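PDB 2OQH: putative isomerase from Streptomyces coelicolor A3, which belongs to the enolase superfamily and probably dehydrates D-glucarate to 5-dehydro-4-deoxy-D-glucarate. Local coordinates for residues V10-L15 and E31-R37; Y91-A95 and D270-G275; L182-R186 and A213-L219; A200-V204 and D224-G228. All blocks are in the same frame, centred on the assembly; numbering follows the deposited sequence.

Contact 1: residues V10-L15 and E31-R37; sequences VWVVNL and ETRTVVR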
loop_
_atom_site.group_PDB
_atom_site.type_symbol
_atom_site.label_atom_id
_atom_site.label_comp_id
_atom_site.label_asym_id
_atom_site.label_seq_id
_atom_site.Cartn_x
_atom_site.Cartn_y
_atom_site.Cartn_z
ATOM N N VAL A 10 8.220 -15.931 13.707
ATOM C CA VAL A 10 7.480 -15.710 12.475
ATOM C C VAL A 10 6.368 -16.722 12.245
ATOM O O VAL A 10 6.564 -17.926 12.414
ATOM C CB VAL A 10 8.437 -15.755 11.260
ATOM C CG1 VAL A 10 7.752 -15.179 10.032
ATOM C CG2 VAL A 10 9.721 -14.996 11.579
ATOM N N TRP A 11 5.197 -16.219 11.864
ATOM C CA TRP A 11 4.041 -17.064 11.578
ATOM C C TRP A 11 3.537 -16.700 10.193
ATOM O O TRP A 11 3.659 -15.558 9.769
ATOM C CB TRP A 11 2.890 -16.793 12.552
ATOM C CG TRP A 11 3.106 -17.204 13.982
ATOM C CD1 TRP A 11 2.779 -18.403 14.553
ATOM C CD2 TRP A 11 3.639 -16.387 15.034
ATOM N NE1 TRP A 11 3.068 -18.376 15.901
ATOM C CE2 TRP A 11 3.598 -17.150 16.221
ATOM C CE3 TRP A 11 4.144 -15.080 15.090
ATOM C CZ2 TRP A 11 4.044 -16.647 17.452
ATOM C CZ3 TRP A 11 4.589 -14.580 16.320
ATOM C CH2 TRP A 11 4.535 -15.363 17.478
ATOM N N VAL A 12 2.982 -17.678 9.491
ATOM C CA VAL A 12 2.386 -17.437 8.184
ATOM C C VAL A 12 0.921 -17.767 8.439
ATOM O O VAL A 12 0.608 -18.813 9.005
ATOM C CB VAL A 12 2.945 -18.366 7.084
ATOM C CG1 VAL A 12 2.174 -18.151 5.786
ATOM C CG2 VAL A 12 4.414 -18.059 6.847
ATOM N N VAL A 13 0.026 -16.872 8.049
ATOM C CA VAL A 13 -1.390 -17.090 8.296
ATOM C C VAL A 13 -2.273 -16.832 7.078
ATOM O O VAL A 13 -1.889 -16.099 6.160
ATOM C CB VAL A 13 -1.875 -16.188 9.444
ATOM C CG1 VAL A 13 -1.055 -16.447 10.697
ATOM C CG2 VAL A 13 -1.745 -14.726 9.036
ATOM N N ASN A 14 -3.454 -17.450 7.088
ATOM C CA ASN A 14 -4.443 -17.305 6.021
ATOM C C ASN A 14 -5.673 -16.683 6.665
ATOM O O ASN A 14 -6.214 -17.239 7.621
ATOM C CB ASN A 14 -4.857 -18.668 5.454
ATOM C CG ASN A 14 -3.788 -19.312 4.593
ATOM O OD1 ASN A 14 -2.711 -18.750 4.381
ATOM N ND2 ASN A 14 -4.087 -20.512 4.086
ATOM N N LEU A 15 -6.112 -15.533 6.174
ATOM C CA LEU A 15 -7.305 -14.911 6.731
ATOM C C LEU A 15 -8.331 -14.754 5.636
ATOM O O LEU A 15 -7.984 -14.522 4.471
ATOM C CB LEU A 15 -6.995 -13.550 7.360
ATOM C CG LEU A 15 -6.328 -13.621 8.735
ATOM C CD1 LEU A 15 -4.884 -14.051 8.571
ATOM C CD2 LEU A 15 -6.387 -12.268 9.411
ATOM N N GLU A 31 -6.658 -14.725 1.932
ATOM C CA GLU A 31 -5.365 -14.070 1.787
ATOM C C GLU A 31 -4.301 -14.616 2.746
ATOM O O GLU A 31 -4.600 -15.016 3.876
ATOM C CB GLU A 31 -5.544 -12.570 2.000
ATOM C CG GLU A 31 -4.276 -11.764 1.912
ATOM C CD GLU A 31 -4.545 -10.291 2.063
ATOM O OE1 GLU A 31 -4.814 -9.616 1.041
ATOM O OE2 GLU A 31 -4.509 -9.813 3.216
ATOM N N THR A 32 -3.054 -14.628 2.289
ATOM C CA THR A 32 -1.957 -15.123 3.105
ATOM C C THR A 32 -1.015 -13.981 3.490
ATOM O O THR A 32 -0.657 -13.157 2.650
ATOM C CB THR A 32 -1.174 -16.225 2.347
ATOM O OG1 THR A 32 -2.030 -17.359 2.133
ATOM C CG2 THR A 32 0.035 -16.667 3.141
ATOM N N ARG A 33 -0.623 -13.936 4.765
ATOM C CA ARG A 33 0.269 -12.900 5.275
ATOM C C ARG A 33 1.277 -13.476 6.271
ATOM O O ARG A 33 1.005 -14.475 6.938
ATOM C CB ARG A 33 -0.536 -11.802 5.983
ATOM C CG ARG A 33 -1.677 -11.215 5.163
ATOM C CD ARG A 33 -1.172 -10.329 4.038
ATOM N NE ARG A 33 -0.506 -9.132 4.545
ATOM C CZ ARG A 33 -0.127 -8.111 3.779
ATOM N NH1 ARG A 33 -0.347 -8.143 2.472
ATOM N NH2 ARG A 33 0.467 -7.055 4.317
ATOM N N THR A 34 2.438 -12.835 6.369
ATOM C CA THR A 34 3.477 -13.254 7.301
ATOM C C THR A 34 3.471 -12.283 8.480
ATOM O O THR A 34 3.515 -11.066 8.287
ATOM C CB THR A 34 4.879 -13.228 6.641
ATOM O OG1 THR A 34 4.981 -14.285 5.679
ATOM C CG2 THR A 34 5.974 -13.396 7.695
ATOM N N VAL A 35 3.400 -12.816 9.698
ATOM C CA VAL A 35 3.395 -11.980 10.897
ATOM C C VAL A 35 4.670 -12.212 11.696
ATOM O O VAL A 35 5.126 -13.348 11.843
ATOM C CB VAL A 35 2.188 -12.294 11.801
ATOM C CG1 VAL A 35 2.162 -11.334 12.976
ATOM C CG2 VAL A 35 0.899 -12.190 11.001
ATOM N N VAL A 36 5.241 -11.133 12.216
ATOM C CA VAL A 36 6.480 -11.223 12.980
ATOM C C VAL A 36 6.337 -10.578 14.351
ATOM O O VAL A 36 5.630 -9.581 14.494
ATOM C CB VAL A 36 7.633 -10.516 12.224
ATOM C CG1 VAL A 36 8.908 -10.534 13.060
ATOM C CG2 VAL A 36 7.854 -11.187 10.872
ATOM N N ARG A 37 6.977 -11.169 15.360
ATOM C CA ARG A 37 6.951 -10.614 16.711
ATOM C C ARG A 37 8.380 -10.435 17.199
ATOM O O ARG A 37 9.179 -11.374 17.174
ATOM C CB ARG A 37 6.214 -11.529 17.706
ATOM C CG ARG A 37 6.271 -11.005 19.162
ATOM C CD ARG A 37 5.621 -11.967 20.177
ATOM N NE ARG A 37 6.322 -13.242 20.225
ATOM C CZ ARG A 37 5.804 -14.378 20.686
ATOM N NH1 ARG A 37 4.563 -14.412 21.155
ATOM N NH2 ARG A 37 6.524 -15.488 20.651
#
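The indole of Trp11 stands end-on against the guanidinium of Arg37: its CH2 sits over the centre of one guanidinium face, 3.6 Å from Arg37 CZ, with the two planes 86° apart. At the indole's own edge, in its plane, lies Arg37 CB, 3.7 Å from Trp11 CZ3, so the arginine wraps a corner of the ring. Trp11 also meets the ring of Trp47, on strand 45-51, and the far end of Arg37 is held by a salt bridge to Asp9. With an alanine in place of Trp11, the guanidinium would probably lose the ring edge packed on its face and be freer to swing about its bond to Asp9.

The two strands, 5-15 and 31-40, pair as a regular antiparallel ladder. Trp11, Val13 and Leu15 form hydrogen-bonded pairs with Val35, Arg33 and Glu31, two bonds to a pair; Val13 N to Arg33 O, 2.8 Å, is nearly straight at 172°. Helix 54-63 packs on Val10, Val12 and Thr34 of one face, where Val10 CG1 presses on Thr34 CG2 at a tight 3.4 Å. Val10 puts that methyl opposite its backbone N (chi1 -165°), which aims it at the threonine. On the other face Val13 CG2 reaches Val35 CG2 at 4.2 Å, with helix 359-368 packed against Val13.

These are the first two strands of the three-stranded sheet in the enolase-type N-terminal domain: backbone bonds set the pairing, valine and threonine methyls meet on one face, the other mixes valines with Trp11 and charged chains, and the charge of Arg37 is probably offset largely by Asp9.

Contact 2: residues Y91-A95 and D270-G275; sequences YLGYA and DVYKWG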
loop_
_atom_site.group_PDB
_atom_site.type_symbol
_atom_site.label_atom_id
_atom_site.label_comp_id
_atom_site.label_asym_id
_atom_site.label_seq_id
_atom_site.Cartn_x
_atom_site.Cartn_y
_atom_site.Cartn_z
ATOM N N TYR A 91 11.338 -8.018 -4.436
ATOM C CA TYR A 91 10.173 -7.561 -3.690
ATOM C C TYR A 91 10.009 -8.296 -2.348
ATOM O O TYR A 91 9.822 -7.659 -1.308
ATOM C CB TYR A 91 8.933 -7.767 -4.561
ATOM C CG TYR A 91 7.672 -7.029 -4.164
ATOM C CD1 TYR A 91 7.560 -6.357 -2.947
ATOM C CD2 TYR A 91 6.578 -7.014 -5.020
ATOM C CE1 TYR A 91 6.376 -5.679 -2.600
ATOM C CE2 TYR A 91 5.394 -6.346 -4.688
ATOM C CZ TYR A 91 5.296 -5.679 -3.482
ATOM O OH TYR A 91 4.126 -5.001 -3.181
ATOM N N LEU A 92 10.075 -9.624 -2.364
ATOM C CA LEU A 92 9.903 -10.376 -1.128
ATOM C C LEU A 92 10.971 -10.010 -0.107
ATOM O O LEU A 92 10.733 -10.086 1.095
ATOM C CB LEU A 92 9.918 -11.893 -1.385
ATOM C CG LEU A 92 8.899 -12.451 -2.385
ATOM C CD1 LEU A 92 8.788 -13.964 -2.201
ATOM C CD2 LEU A 92 7.536 -11.795 -2.172
ATOM N N GLY A 93 12.151 -9.618 -0.588
ATOM C CA GLY A 93 13.214 -9.220 0.319
ATOM C C GLY A 93 12.830 -7.950 1.063
ATOM O O GLY A 93 12.947 -7.870 2.288
ATOM N N TYR A 94 12.374 -6.942 0.323
ATOM C CA TYR A 94 11.955 -5.689 0.941
ATOM C C TYR A 94 10.804 -5.946 1.911
ATOM O O TYR A 94 10.766 -5.379 2.998
ATOM C CB TYR A 94 11.499 -4.683 -0.122
ATOM C CG TYR A 94 12.627 -4.029 -0.890
ATOM C CD1 TYR A 94 13.512 -3.151 -0.265
ATOM C CD2 TYR A 94 12.799 -4.276 -2.243
ATOM C CE1 TYR A 94 14.543 -2.526 -0.978
ATOM C CE2 TYR A 94 13.827 -3.661 -2.970
ATOM C CZ TYR A 94 14.696 -2.789 -2.333
ATOM O OH TYR A 94 15.716 -2.202 -3.055
ATOM N N ALA A 95 9.867 -6.800 1.501
ATOM C CA ALA A 95 8.704 -7.129 2.324
ATOM C C ALA A 95 9.084 -7.840 3.623
ATOM O O ALA A 95 8.463 -7.610 4.660
ATOM C CB ALA A 95 7.731 -7.989 1.527
ATOM N N ASP A 270 4.811 2.671 -0.154
ATOM C CA ASP A 270 4.349 1.382 0.349
ATOM C C ASP A 270 5.474 0.814 1.200
ATOM O O ASP A 270 6.514 0.390 0.690
ATOM C CB ASP A 270 4.027 0.420 -0.804
ATOM C CG ASP A 270 3.577 -0.952 -0.316
ATOM O OD1 ASP A 270 3.583 -1.194 0.911
ATOM O OD2 ASP A 270 3.214 -1.793 -1.165
ATOM N N VAL A 271 5.252 0.822 2.507
ATOM C CA VAL A 271 6.238 0.338 3.455
ATOM C C VAL A 271 6.744 -1.058 3.138
ATOM O O VAL A 271 7.934 -1.342 3.244
ATOM C CB VAL A 271 5.660 0.347 4.884
ATOM C CG1 VAL A 271 6.590 -0.397 5.837
ATOM C CG2 VAL A 271 5.465 1.774 5.338
ATOM N N TYR A 272 5.826 -1.922 2.732
ATOM C CA TYR A 272 6.153 -3.300 2.445
ATOM C C TYR A 272 6.893 -3.482 1.140
ATOM O O TYR A 272 7.568 -4.493 0.942
ATOM C CB TYR A 272 4.862 -4.114 2.513
ATOM C CG TYR A 272 4.174 -3.788 3.813
ATOM C CD1 TYR A 272 4.742 -4.177 5.025
ATOM C CD2 TYR A 272 3.079 -2.929 3.850
ATOM C CE1 TYR A 272 4.254 -3.706 6.239
ATOM C CE2 TYR A 272 2.578 -2.445 5.067
ATOM C CZ TYR A 272 3.176 -2.836 6.257
ATOM O OH TYR A 272 2.733 -2.327 7.464
ATOM N N LYS A 273 6.795 -2.494 0.260
ATOM C CA LYS A 273 7.486 -2.554 -1.018
ATOM C C LYS A 273 8.872 -1.893 -0.910
ATOM O O LYS A 273 9.830 -2.332 -1.545
ATOM C CB LYS A 273 6.633 -1.864 -2.092
ATOM C CG LYS A 273 7.206 -1.902 -3.503
ATOM C CD LYS A 273 6.254 -1.237 -4.514
ATOM C CE LYS A 273 5.081 -2.133 -4.887
ATOM N NZ LYS A 273 5.285 -2.782 -6.212
ATOM N N TRP A 274 8.966 -0.853 -0.083
ATOM C CA TRP A 274 10.206 -0.108 0.111
ATOM C C TRP A 274 11.071 -0.540 1.303
ATOM O O TRP A 274 12.128 0.036 1.559
ATOM C CB TRP A 274 9.881 1.386 0.197
ATOM C CG TRP A 274 9.404 1.930 -1.125
ATOM C CD1 TRP A 274 8.240 1.617 -1.768
ATOM C CD2 TRP A 274 10.121 2.808 -2.004
ATOM N NE1 TRP A 274 8.190 2.237 -2.995
ATOM C CE2 TRP A 274 9.330 2.978 -3.164
ATOM C CE3 TRP A 274 11.356 3.469 -1.924
ATOM C CZ2 TRP A 274 9.738 3.781 -4.243
ATOM C CZ3 TRP A 274 11.762 4.269 -3.000
ATOM C CH2 TRP A 274 10.954 4.415 -4.139
ATOM N N GLY A 275 10.605 -1.539 2.045
ATOM C CA GLY A 275 11.387 -2.052 3.153
ATOM C C GLY A 275 11.249 -1.443 4.536
ATOM O O GLY A 275 11.893 -1.922 5.472
HETATM O O HOH W 1 2.826 -4.291 -0.844
#
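This is a junction between the two domains of the enolase fold: helix 85-112 of the N-terminal capping domain meets the short helical turn 271-274 that follows barrel strand 266-269. The turn is capped by Asp270, whose OD1 accepts from Tyr272 N, 3.0 Å away, from above the carboxylate plane.

Tyr91 reaches across from the helix. With CG swung away from its backbone N (chi1 -164°), the ring crosses the Lys273 chain at a slant, so that Tyr91 OH comes 3.5 Å from Lys273 CE, while Tyr272 O lies at the ring edge, in its plane. The lysine chain bends at its last two torsions and carries NZ on to a hydrogen bond with Asn246 O. The hydroxyl of Tyr91 is linked to the carboxylate of Asp270 through one water, 2.8 Å from Tyr91 OH and donating to Asp270 OD2; ring and carboxylate planes stand 85° apart. A phenylalanine at Tyr91 would keep the ring against Lys273 but would probably leave this water without its tyrosine partner and break the link to the carboxylate.

One turn further along, Tyr94 CB lies 3.2 Å from Lys273 O, and the tyrosine ring continues past the backbone of Trp274 and Gly275. Gly275 leaves the helical turn with positive phi and packs its backbone against Tyr94. The backbones come close enough for CA-H...O contacts in both directions: Ala95 CA lies 3.2 Å from Tyr272 O, and Gly275 CA sits 3.4 Å from Tyr94 O.

Contact 3: residues L182-R186 and A213-L219; sequences LRAVR and ALEELDL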
loop_
_atom_site.group_PDB
_atom_site.type_symbol
_atom_site.label_atom_id
_atom_site.label_comp_id
_atom_site.label_asym_id
_atom_site.label_seq_id
_atom_site.Cartn_x
_atom_site.Cartn_y
_atom_site.Cartn_z
ATOM N N LEU A 182 -14.627 3.931 -18.088
ATOM C CA LEU A 182 -14.322 5.185 -17.412
ATOM C C LEU A 182 -15.263 6.318 -17.819
ATOM O O LEU A 182 -15.657 7.131 -16.983
ATOM C CB LEU A 182 -12.860 5.572 -17.670
ATOM C CG LEU A 182 -11.849 4.588 -17.071
ATOM C CD1 LEU A 182 -10.453 4.875 -17.605
ATOM C CD2 LEU A 182 -11.888 4.684 -15.547
ATOM N N ARG A 183 -15.632 6.369 -19.095
ATOM C CA ARG A 183 -16.538 7.411 -19.574
ATOM C C ARG A 183 -17.884 7.281 -18.870
ATOM O O ARG A 183 -18.459 8.272 -18.424
ATOM C CB ARG A 183 -16.741 7.300 -21.090
ATOM C CG ARG A 183 -15.570 7.800 -21.905
ATOM C CD ARG A 183 -15.701 7.417 -23.366
ATOM N NE ARG A 183 -14.640 8.022 -24.167
ATOM C CZ ARG A 183 -14.325 7.645 -25.401
ATOM N NH1 ARG A 183 -14.991 6.654 -25.988
ATOM N NH2 ARG A 183 -13.335 8.254 -26.047
ATOM N N ALA A 184 -18.370 6.046 -18.771
ATOM C CA ALA A 184 -19.647 5.758 -18.124
ATOM C C ALA A 184 -19.579 6.110 -16.642
ATOM O O ALA A 184 -20.470 6.773 -16.109
ATOM C CB ALA A 184 -19.992 4.289 -18.294
ATOM N N VAL A 185 -18.517 5.668 -15.976
ATOM C CA VAL A 185 -18.369 5.957 -14.563
ATOM C C VAL A 185 -18.322 7.458 -14.310
ATOM O O VAL A 185 -19.002 7.956 -13.416
ATOM C CB VAL A 185 -17.100 5.295 -13.982
ATOM C CG1 VAL A 185 -16.903 5.711 -12.527
ATOM C CG2 VAL A 185 -17.234 3.793 -14.072
ATOM N N ARG A 186 -17.528 8.177 -15.101
ATOM C CA ARG A 186 -17.410 9.624 -14.944
ATOM C C ARG A 186 -18.746 10.329 -15.174
ATOM O O ARG A 186 -19.093 11.261 -14.447
ATOM C CB ARG A 186 -16.369 10.196 -15.918
ATOM C CG ARG A 186 -16.359 11.724 -15.981
ATOM C CD ARG A 186 -16.091 12.330 -14.611
ATOM N NE ARG A 186 -14.679 12.278 -14.248
ATOM C CZ ARG A 186 -14.227 12.313 -12.997
ATOM N NH1 ARG A 186 -15.081 12.389 -11.981
ATOM N NH2 ARG A 186 -12.920 12.298 -12.762
ATOM N N ALA A 213 -7.735 9.947 -25.192
ATOM C CA ALA A 213 -9.184 9.809 -25.103
ATOM C C ALA A 213 -9.709 10.029 -23.683
ATOM O O ALA A 213 -10.857 10.429 -23.498
ATOM C CB ALA A 213 -9.600 8.433 -25.597
ATOM N N LEU A 214 -8.867 9.779 -22.681
ATOM C CA LEU A 214 -9.270 9.935 -21.286
ATOM C C LEU A 214 -9.093 11.342 -20.718
ATOM O O LEU A 214 -9.624 11.652 -19.647
ATOM C CB LEU A 214 -8.500 8.942 -20.415
ATOM C CG LEU A 214 -8.768 7.457 -20.680
ATOM C CD1 LEU A 214 -7.764 6.616 -19.899
ATOM C CD2 LEU A 214 -10.198 7.107 -20.285
ATOM N N GLU A 215 -8.350 12.189 -21.422
ATOM C CA GLU A 215 -8.113 13.552 -20.956
ATOM C C GLU A 215 -9.400 14.318 -20.656
ATOM O O GLU A 215 -9.429 15.150 -19.759
ATOM C CB GLU A 215 -7.300 14.343 -21.987
ATOM C CG GLU A 215 -5.975 13.708 -22.366
ATOM C CD GLU A 215 -5.135 14.591 -23.271
ATOM O OE1 GLU A 215 -5.700 15.270 -24.153
ATOM O OE2 GLU A 215 -3.901 14.591 -23.109
ATOM N N GLU A 216 -10.462 14.049 -21.406
ATOM C CA GLU A 216 -11.722 14.762 -21.182
ATOM C C GLU A 216 -12.459 14.343 -19.905
ATOM O O GLU A 216 -13.461 14.957 -19.535
ATOM C CB GLU A 216 -12.647 14.595 -22.392
ATOM C CG GLU A 216 -13.035 13.157 -22.676
ATOM C CD GLU A 216 -14.002 13.029 -23.843
ATOM O OE1 GLU A 216 -14.449 11.894 -24.113
ATOM O OE2 GLU A 216 -14.314 14.057 -24.492
ATOM N N LEU A 217 -11.954 13.317 -19.222
ATOM C CA LEU A 217 -12.576 12.825 -17.990
ATOM C C LEU A 217 -11.910 13.383 -16.721
ATOM O O LEU A 217 -12.365 13.128 -15.603
ATOM C CB LEU A 217 -12.531 11.290 -17.970
ATOM C CG LEU A 217 -13.091 10.595 -19.222
ATOM C CD1 LEU A 217 -12.964 9.091 -19.083
ATOM C CD2 LEU A 217 -14.547 10.986 -19.424
ATOM N N ASP A 218 -10.835 14.143 -16.903
ATOM C CA ASP A 218 -10.089 14.744 -15.798
ATOM C C ASP A 218 -9.838 13.784 -14.628
ATOM O O ASP A 218 -10.255 14.029 -13.495
ATOM C CB ASP A 218 -10.804 16.008 -15.305
ATOM C CG ASP A 218 -9.991 16.771 -14.273
ATOM O OD1 ASP A 218 -8.746 16.861 -14.427
ATOM O OD2 ASP A 218 -10.591 17.287 -13.312
ATOM N N LEU A 219 -9.135 12.697 -14.912
ATOM C CA LEU A 219 -8.821 11.701 -13.897
ATOM C C LEU A 219 -7.769 12.226 -12.931
ATOM O O LEU A 219 -6.908 13.016 -13.313
ATOM C CB LEU A 219 -8.278 10.434 -14.560
ATOM C CG LEU A 219 -9.064 9.835 -15.725
ATOM C CD1 LEU A 219 -8.251 8.704 -16.353
ATOM C CD2 LEU A 219 -10.406 9.327 -15.230
HETATM O O HOH W 2 -10.779 12.813 -10.861
#
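Arg186 leaves its helix pointing at the segment 213-219, and its CB and CG both slide along Leu217 CD2, Arg186 CG standing 4.0 Å from that methyl. The chain then folds twice, at chi2 (58°) and chi3 (78°), turning the guanidinium back beside the leucine's own backbone. There Arg186 NE donates to Leu217 O at 2.8 Å, meeting a lone pair in the carbonyl plane although the oxygen is tilted 20° from the guanidinium plane. A weak second bond runs from Arg186 NH2 to the same oxygen. Arg186 NH2 also donates a hydrogen bond to a water at 2.9 Å, in the guanidinium plane, and this water donates in turn to Asp218 O. The remaining nitrogen, NH1, is taken up by the carbonyls of Leu189 and Val192.

The hydrophobic side of the contact joins helices 175-188 and 204-214, neighbours on the outside of the barrel. The side chains of Leu182 and Leu214 cross at about a right angle, Leu182 CD1 a tight 3.5 Å from Leu214 CD2, and Leu182 CB lies 3.8 Å from Leu217 CD1. Toward the surface, Arg183 lies across Leu217; its NE is 3.9 Å from Glu216 OE1, a salt bridge too long to give this buried nitrogen a hydrogen-bond partner.

With carbonyls from both sides gathered round one guanidinium, Arg186 pins the turn after helix 204-214 to the neighbouring helix chiefly through main-chain oxygens, while leucines fill the buried side.

Contact 4: residues A200-V204 and D224-G228; sequences AAWSV and DPCVG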
loop_
_atom_site.group_PDB
_atom_site.type_symbol
_atom_site.label_atom_id
_atom_site.label_comp_id
_atom_site.label_asym_id
_atom_site.label_seq_id
_atom_site.Cartn_x
_atom_site.Cartn_y
_atom_site.Cartn_z
ATOM N N ALA A 200 0.397 -1.908 -16.061
ATOM C CA ALA A 200 1.362 -1.999 -17.142
ATOM C C ALA A 200 0.973 -2.987 -18.227
ATOM O O ALA A 200 1.841 -3.584 -18.859
ATOM C CB ALA A 200 2.732 -2.360 -16.574
ATOM N N ALA A 201 -0.328 -3.149 -18.456
ATOM C CA ALA A 201 -0.795 -4.079 -19.478
ATOM C C ALA A 201 -0.920 -3.456 -20.871
ATOM O O ALA A 201 -1.027 -4.178 -21.857
ATOM C CB ALA A 201 -2.135 -4.693 -19.063
ATOM N N TRP A 202 -0.909 -2.129 -20.965
ATOM C CA TRP A 202 -1.020 -1.487 -22.276
ATOM C C TRP A 202 0.345 -1.195 -22.886
ATOM O O TRP A 202 1.313 -0.924 -22.171
ATOM C CB TRP A 202 -1.753 -0.149 -22.196
ATOM C CG TRP A 202 -3.128 -0.163 -21.610
ATOM C CD1 TRP A 202 -3.953 -1.236 -21.451
ATOM C CD2 TRP A 202 -3.866 0.982 -21.177
ATOM N NE1 TRP A 202 -5.166 -0.828 -20.946
ATOM C CE2 TRP A 202 -5.139 0.531 -20.771
ATOM C CE3 TRP A 202 -3.573 2.353 -21.096
ATOM C CZ2 TRP A 202 -6.123 1.403 -20.292
ATOM C CZ3 TRP A 202 -4.558 3.226 -20.617
ATOM C CH2 TRP A 202 -5.815 2.745 -20.223
ATOM N N SER A 203 0.408 -1.227 -24.213
ATOM C CA SER A 203 1.642 -0.919 -24.925
ATOM C C SER A 203 1.757 0.600 -24.880
ATOM O O SER A 203 0.787 1.284 -24.560
ATOM C CB SER A 203 1.549 -1.371 -26.379
ATOM O OG SER A 203 0.597 -0.599 -27.091
ATOM N N VAL A 204 2.928 1.138 -25.200
ATOM C CA VAL A 204 3.074 2.584 -25.173
ATOM C C VAL A 204 2.147 3.275 -26.178
ATOM O O VAL A 204 1.484 4.257 -25.834
ATOM C CB VAL A 204 4.531 3.012 -25.424
ATOM C CG1 VAL A 204 4.631 4.525 -25.383
ATOM C CG2 VAL A 204 5.438 2.402 -24.356
ATOM N N ASP A 224 0.287 3.428 -13.900
ATOM C CA ASP A 224 1.013 2.387 -14.632
ATOM C C ASP A 224 0.380 1.857 -15.920
ATOM O O ASP A 224 0.143 0.657 -16.047
ATOM C CB ASP A 224 1.282 1.194 -13.709
ATOM C CG ASP A 224 2.303 1.507 -12.640
ATOM O OD1 ASP A 224 3.400 1.980 -13.004
ATOM O OD2 ASP A 224 2.011 1.281 -11.448
ATOM N N PRO A 225 0.109 2.730 -16.902
ATOM C CA PRO A 225 -0.493 2.191 -18.127
ATOM C C PRO A 225 0.430 1.243 -18.897
ATOM O O PRO A 225 -0.035 0.307 -19.544
ATOM C CB PRO A 225 -0.837 3.449 -18.932
ATOM C CG PRO A 225 0.187 4.469 -18.438
ATOM C CD PRO A 225 0.207 4.199 -16.954
ATOM N N CYS A 226 1.737 1.481 -18.812
ATOM C CA CYS A 226 2.714 0.671 -19.533
ATOM C C CYS A 226 3.923 0.313 -18.672
ATOM O O CYS A 226 4.065 0.799 -17.561
ATOM C CB CYS A 226 3.192 1.427 -20.775
ATOM S SG CYS A 226 4.067 2.966 -20.376
ATOM N N VAL A 227 4.800 -0.527 -19.210
ATOM C CA VAL A 227 5.989 -0.970 -18.487
ATOM C C VAL A 227 7.212 -0.069 -18.642
ATOM O O VAL A 227 7.404 0.557 -19.676
ATOM C CB VAL A 227 6.423 -2.384 -18.944
ATOM C CG1 VAL A 227 5.291 -3.372 -18.755
ATOM C CG2 VAL A 227 6.835 -2.349 -20.396
ATOM N N GLY A 228 8.029 -0.022 -17.592
ATOM C CA GLY A 228 9.273 0.728 -17.609
ATOM C C GLY A 228 9.297 2.244 -17.577
ATOM O O GLY A 228 8.369 2.920 -18.015
HETATM O O HOH W 3 3.973 -1.608 -21.746
#
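Ala200 N donates to Asp224 O across a short 2.6 Å, the shortest polar bond between these two loops, with an N-H...O angle of 145°. A second main-chain bond follows two residues on, from Trp202 N to Pro225 O at 3.0 Å, the donor lying almost on the extension of the carbonyl bond. Further along, a water bridges the two loops: it donates to Trp202 O at 2.8 Å and accepts from Val227 N.

Side chains fill in round this backbone frame. Trp202 turns its CG away from its carbonyl carbon (chi1 -57°), which brings the indole across the proline; Trp202 CE3 is 3.7 Å from Pro225 CB, and the two side chains cross at about a right angle. The indole's nitrogen is fixed by Thr172 O and Asp178, so the ring is held by bonds at its NE1 as well as by packing. Ala200 CB meets Val227 CG1 at 3.5 Å, and Cys226 CB sits 3.3 Å from Trp202 O, with Cys226 SG directed toward a methyl of Val204. The carboxylate of Asp224 turns elsewhere, accepting from the hydroxyl of Thr245 and the backbone N of Asn246, and so ties this loop to the next strand round. Ser203 caps the start of helix 204-214.

Both segments follow parallel barrel strands, 193-197 and 221-223, and lead into the next helices. The arrangement is that of adjacent beta-alpha loops at the C-terminal end of a TIM barrel, the end where enolase superfamily enzymes carry their active site.

How the contacts relate
From the N terminus, contact 1 pairs strands 5-15 and 31-40, closing a loop of 15 residues before any other contact opens. Contact 2 begins on helix 85-112 and closes only at 270-275, joining the capping domain to the barrel; contacts 3 and 4 both fall within the long span it encloses. Those two cross along the chain, their segments alternating as 182-186, 200-204, 213-219 and 224-228, so helices 175-188 and 204-214 are joined by contact 3, and the loops after strands 193-197 and 221-223 by contact 4. Contacts 1 and 3 are farthest apart, about 39 Å between centres, on opposite sides of the chain's centre.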